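PDB 1O3U: HEPN domain-containing protein from Thermotoga maritima, which is of unknown function but has the all-helical HEPN domain fold, whose relatives are thought to bind nucleotides or to cut RNA. Local coordinates for residues D65-G68 against E69-S72; H25-H29 against G30-W34. All blocks are in the same frame, centred on the assembly; numbering follows the deposited sequence.

How the interactions relate
Both contacts are local, each holding a short piece of chain to the residues that follow it, and they come in series. Interaction 2 (residues 25-34) makes the turn between helix 11-28 and helix 32-54; interaction 1 (residues 65-72) takes in the later part of helix 63-70, the next helix in the chain, and the residues that follow it. They sit on opposite sides of the chain's centre, with their own centres 29 Å apart and their nearest atoms about 17 Å apart, so neither touches the other. Helix 32-54 starts in interaction 2 and, further along, packs against interaction 1. The second subunit reaches interaction 2 but not interaction 1.

Interaction 1: residues D65-G68 against E69-S72; sequences DFLG and ELSS
Glu69 and Leu70 return their amides to the turn before them in i to i-4 bonds of an alpha helix. Glu69 N donates to Asp65 O at 3.2 Å. Leu70 N reaches Phe66 O at 2.9 Å. Ser71 N continues the pattern to Leu67 O with a more bent N-H...O angle of 136°, and it also has a weak bond to Gly68 O.

The serine hydroxyls add side-chain bonds at this end. Ser71 OG donates to Leu67 O at 3.0 Å, turned back there because it stands anti to its own carbonyl carbon and beside the backbone N (chi1 -66°). Ser71 N and OG come to Leu67 O from opposite faces of its carbonyl plane, so two donors from one residue grip a single oxygen. One residue on, Ser72 OG meets Glu69 O at 3.0 Å, almost in line with the carbonyl bond, and Ser72 N shares that acceptor. Such serine-to-carbonyl bonds within a helical turn occupy oxygens near the C-terminal end of helix 63-70, a short helix of the HEPN domain packed against helix 32-54.

Apolar contact across the turn is slight: Leu67 CD2 and Leu70 CD2 come no closer than 4.4 Å. Phe66, Leu67 and Leu70 are buried against the rest of the chain: Phe66 and Leu67 touch Val47, Leu67 reaches Met81 and Ala84 of helix 78-88, and Leu70 meets Ile76.

Glu69 runs alongside the preceding turn, its CG 3.9 Å from Asp65 O, and its OE2 lies loosely off the edge of the Phe66 ring, near the ring plane and 4.5 Å from Phe66 CD1. Its other oxygen, OE1, has a weak bond from Trp59 N. Asp65 OD2, probably of like charge, stays 6.6 Å from Glu69 OE2 and accepts from Tyr61 N.

Interaction 2: residues H25-H29 against G30-W34; sequences HDLEH and GFYNW
Phe31 folds back over Asp26 and His29 at the end of helix 11-28. Its CB lies 3.5 Å from Asp26 O. With CG anti to its own carbonyl carbon (chi1 -53°), the ring turns toward residues 25-29: CD1 meets Asp26 OD1 at the ring edge, and CE1 presses on His29 CB at 3.5 Å. CD2, CE2 and, at the tip, CZ lie beneath His29 O, which stands 3.6 Å above the ring centre. An alanine here is likely to leave His29 CB and the Asp26 carboxylate without the ring that packs against them, and to take away the ring that meets His25 of the second subunit edge-to-face.

Beyond Phe31, Asp26 OD2 approaches Trp34 CB at 3.4 Å, while its polar partner is His22 NE2 of the second subunit, whose ring also stacks on Trp34. At the other flank Leu27 CD1 touches the edge of the Tyr32 ring, 3.8 Å from Tyr32 CD2.

Gly30, at positive phi, donates its N to Leu27 O from well above the carbonyl plane. Together with the bond from Phe31 N to Asp26 O at 2.9 Å, this makes the Schellman motif that ends helix 11-28, and Phe31 is then the N-cap residue of helix 32-54 in a tight helical hairpin at the subunit interface.

Interaction 1: residues D65-G68 against E69-S72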
# COMPACT_ATOMS: atom_id res chain seq x y z
N ASP A 65 2.63 -6.25 15.14
CA ASP A 65 3.21 -5.15 15.92
C ASP A 65 2.09 -4.23 16.39
O ASP A 65 1.95 -3.97 17.58
CB ASP A 65 4.22 -4.30 15.10
CG ASP A 65 5.56 -4.97 14.91
OD1 ASP A 65 5.90 -5.91 15.67
OD2 ASP A 65 6.35 -4.60 14.01
N PHE A 66 1.27 -3.75 15.46
CA PHE A 66 0.26 -2.76 15.80
C PHE A 66 -0.84 -3.36 16.70
O PHE A 66 -1.28 -2.73 17.64
CB PHE A 66 -0.36 -2.16 14.55
CG PHE A 66 0.62 -1.54 13.59
CD1 PHE A 66 1.58 -0.64 14.02
CD2 PHE A 66 0.52 -1.78 12.23
CE1 PHE A 66 2.45 -0.05 13.12
CE2 PHE A 66 1.41 -1.20 11.34
CZ PHE A 66 2.36 -0.33 11.79
N LEU A 67 -1.30 -4.57 16.40
CA LEU A 67 -2.31 -5.21 17.29
C LEU A 67 -1.80 -5.48 18.69
O LEU A 67 -2.55 -5.37 19.65
CB LEU A 67 -2.80 -6.53 16.69
CG LEU A 67 -3.74 -6.47 15.52
CD1 LEU A 67 -4.21 -7.90 15.25
CD2 LEU A 67 -4.97 -5.53 15.81
N GLY A 68 -0.52 -5.81 18.82
CA GLY A 68 0.07 -6.00 20.12
C GLY A 68 0.02 -4.71 20.92
O GLY A 68 -0.34 -4.73 22.07
N GLU A 69 0.39 -3.58 20.31
CA GLU A 69 0.36 -2.28 20.99
C GLU A 69 -1.09 -1.93 21.37
O GLU A 69 -1.37 -1.44 22.46
CB GLU A 69 0.93 -1.14 20.10
CG GLU A 69 2.45 -0.99 20.03
CD GLU A 69 2.88 0.12 19.06
OE1 GLU A 69 2.57 1.32 19.29
OE2 GLU A 69 3.54 -0.22 18.04
N LEU A 70 -2.00 -2.20 20.44
CA LEU A 70 -3.41 -1.91 20.65
C LEU A 70 -4.00 -2.67 21.86
O LEU A 70 -4.91 -2.17 22.52
CB LEU A 70 -4.17 -2.19 19.36
CG LEU A 70 -5.46 -1.41 19.15
CD1 LEU A 70 -5.21 0.10 19.30
CD2 LEU A 70 -6.09 -1.74 17.76
N SER A 71 -3.46 -3.86 22.15
CA SER A 71 -3.89 -4.73 23.28
C SER A 71 -3.78 -4.11 24.68
O SER A 71 -4.44 -4.57 25.63
CB SER A 71 -3.09 -6.04 23.27
OG SER A 71 -3.42 -6.79 22.12
N SER A 72 -2.94 -3.09 24.83
CA SER A 72 -2.77 -2.38 26.10
C SER A 72 -3.99 -1.52 26.41
O SER A 72 -4.21 -1.11 27.55
CB SER A 72 -1.51 -1.50 26.08
OG SER A 72 -1.71 -0.36 25.24

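Interaction 2: residues H25-H29 against G30-W34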
# COMPACT_ATOMS: atom_id res chain seq x y z
N HIS A 25 -9.30 -7.92 -6.41
CA HIS A 25 -9.09 -7.84 -7.85
C HIS A 25 -7.98 -8.77 -8.28
O HIS A 25 -8.12 -9.53 -9.25
CB HIS A 25 -8.75 -6.42 -8.24
CG HIS A 25 -8.70 -6.20 -9.73
ND1 HIS A 25 -7.51 -6.14 -10.42
CD2 HIS A 25 -9.69 -6.04 -10.64
CE1 HIS A 25 -7.77 -5.94 -11.70
NE2 HIS A 25 -9.08 -5.89 -11.86
N ASP A 26 -6.86 -8.72 -7.55
CA ASP A 26 -5.73 -9.62 -7.82
C ASP A 26 -6.17 -11.09 -7.64
O ASP A 26 -5.82 -11.95 -8.46
CB ASP A 26 -4.53 -9.34 -6.92
CG ASP A 26 -3.72 -8.11 -7.38
OD1 ASP A 26 -3.61 -7.84 -8.60
OD2 ASP A 26 -3.19 -7.39 -6.56
N LEU A 27 -6.94 -11.37 -6.58
CA LEU A 27 -7.43 -12.71 -6.36
C LEU A 27 -8.25 -13.22 -7.56
O LEU A 27 -8.06 -14.37 -7.99
CB LEU A 27 -8.27 -12.77 -5.10
CG LEU A 27 -8.85 -14.12 -4.70
CD1 LEU A 27 -7.75 -15.17 -4.53
CD2 LEU A 27 -9.62 -13.91 -3.42
N GLU A 28 -9.14 -12.37 -8.07
CA GLU A 28 -10.09 -12.74 -9.13
C GLU A 28 -9.31 -13.14 -10.38
O GLU A 28 -9.73 -14.04 -11.12
CB GLU A 28 -11.06 -11.57 -9.40
CG GLU A 28 -11.83 -11.60 -10.73
CD GLU A 28 -12.58 -10.31 -11.05
OE1 GLU A 28 -12.59 -9.35 -10.22
OE2 GLU A 28 -13.17 -10.23 -12.16
N HIS A 29 -8.16 -12.51 -10.57
CA HIS A 29 -7.34 -12.72 -11.76
C HIS A 29 -6.22 -13.75 -11.57
O HIS A 29 -5.42 -13.96 -12.49
CB HIS A 29 -6.83 -11.39 -12.27
CG HIS A 29 -7.91 -10.50 -12.80
ND1 HIS A 29 -8.38 -10.59 -14.10
CD2 HIS A 29 -8.63 -9.52 -12.21
CE1 HIS A 29 -9.33 -9.70 -14.27
NE2 HIS A 29 -9.50 -9.04 -13.15
N GLY A 30 -6.19 -14.41 -10.41
CA GLY A 30 -5.28 -15.50 -10.14
C GLY A 30 -3.92 -15.05 -9.68
O GLY A 30 -2.98 -15.84 -9.67
N PHE A 31 -3.79 -13.77 -9.30
CA PHE A 31 -2.51 -13.24 -8.87
C PHE A 31 -2.42 -13.40 -7.37
O PHE A 31 -2.57 -12.43 -6.60
CB PHE A 31 -2.38 -11.79 -9.30
CG PHE A 31 -2.62 -11.56 -10.77
CD1 PHE A 31 -3.36 -10.47 -11.20
CD2 PHE A 31 -2.05 -12.40 -11.73
CE1 PHE A 31 -3.54 -10.23 -12.58
CE2 PHE A 31 -2.24 -12.16 -13.11
CZ PHE A 31 -3.00 -11.09 -13.51
N TYR A 32 -2.20 -14.65 -6.93
CA TYR A 32 -2.37 -15.00 -5.50
C TYR A 32 -1.33 -14.33 -4.59
O TYR A 32 -1.67 -13.84 -3.52
CB TYR A 32 -2.34 -16.52 -5.35
CG TYR A 32 -3.40 -17.20 -6.18
CD1 TYR A 32 -3.07 -18.32 -6.97
CD2 TYR A 32 -4.72 -16.73 -6.23
CE1 TYR A 32 -4.05 -18.97 -7.71
CE2 TYR A 32 -5.70 -17.38 -6.98
CZ TYR A 32 -5.34 -18.50 -7.73
OH TYR A 32 -6.26 -19.17 -8.54
N ASN A 33 -0.10 -14.25 -5.09
CA ASN A 33 0.99 -13.55 -4.44
C ASN A 33 0.67 -12.10 -4.18
O ASN A 33 0.88 -11.60 -3.07
CB ASN A 33 2.30 -13.65 -5.26
CG ASN A 33 2.21 -13.09 -6.72
OD1 ASN A 33 1.12 -13.05 -7.38
ND2 ASN A 33 3.37 -12.67 -7.23
N TRP A 34 0.13 -11.43 -5.18
CA TRP A 34 -0.17 -10.01 -5.03
C TRP A 34 -1.38 -9.81 -4.11
O TRP A 34 -1.41 -8.85 -3.33
CB TRP A 34 -0.38 -9.38 -6.41
CG TRP A 34 0.91 -9.14 -7.11
CD1 TRP A 34 1.30 -9.65 -8.32
CD2 TRP A 34 2.01 -8.33 -6.66
NE1 TRP A 34 2.56 -9.20 -8.65
CE2 TRP A 34 3.01 -8.38 -7.65
CE3 TRP A 34 2.23 -7.54 -5.52
CZ2 TRP A 34 4.22 -7.69 -7.52
CZ3 TRP A 34 3.42 -6.85 -5.40
CH2 TRP A 34 4.41 -6.94 -6.39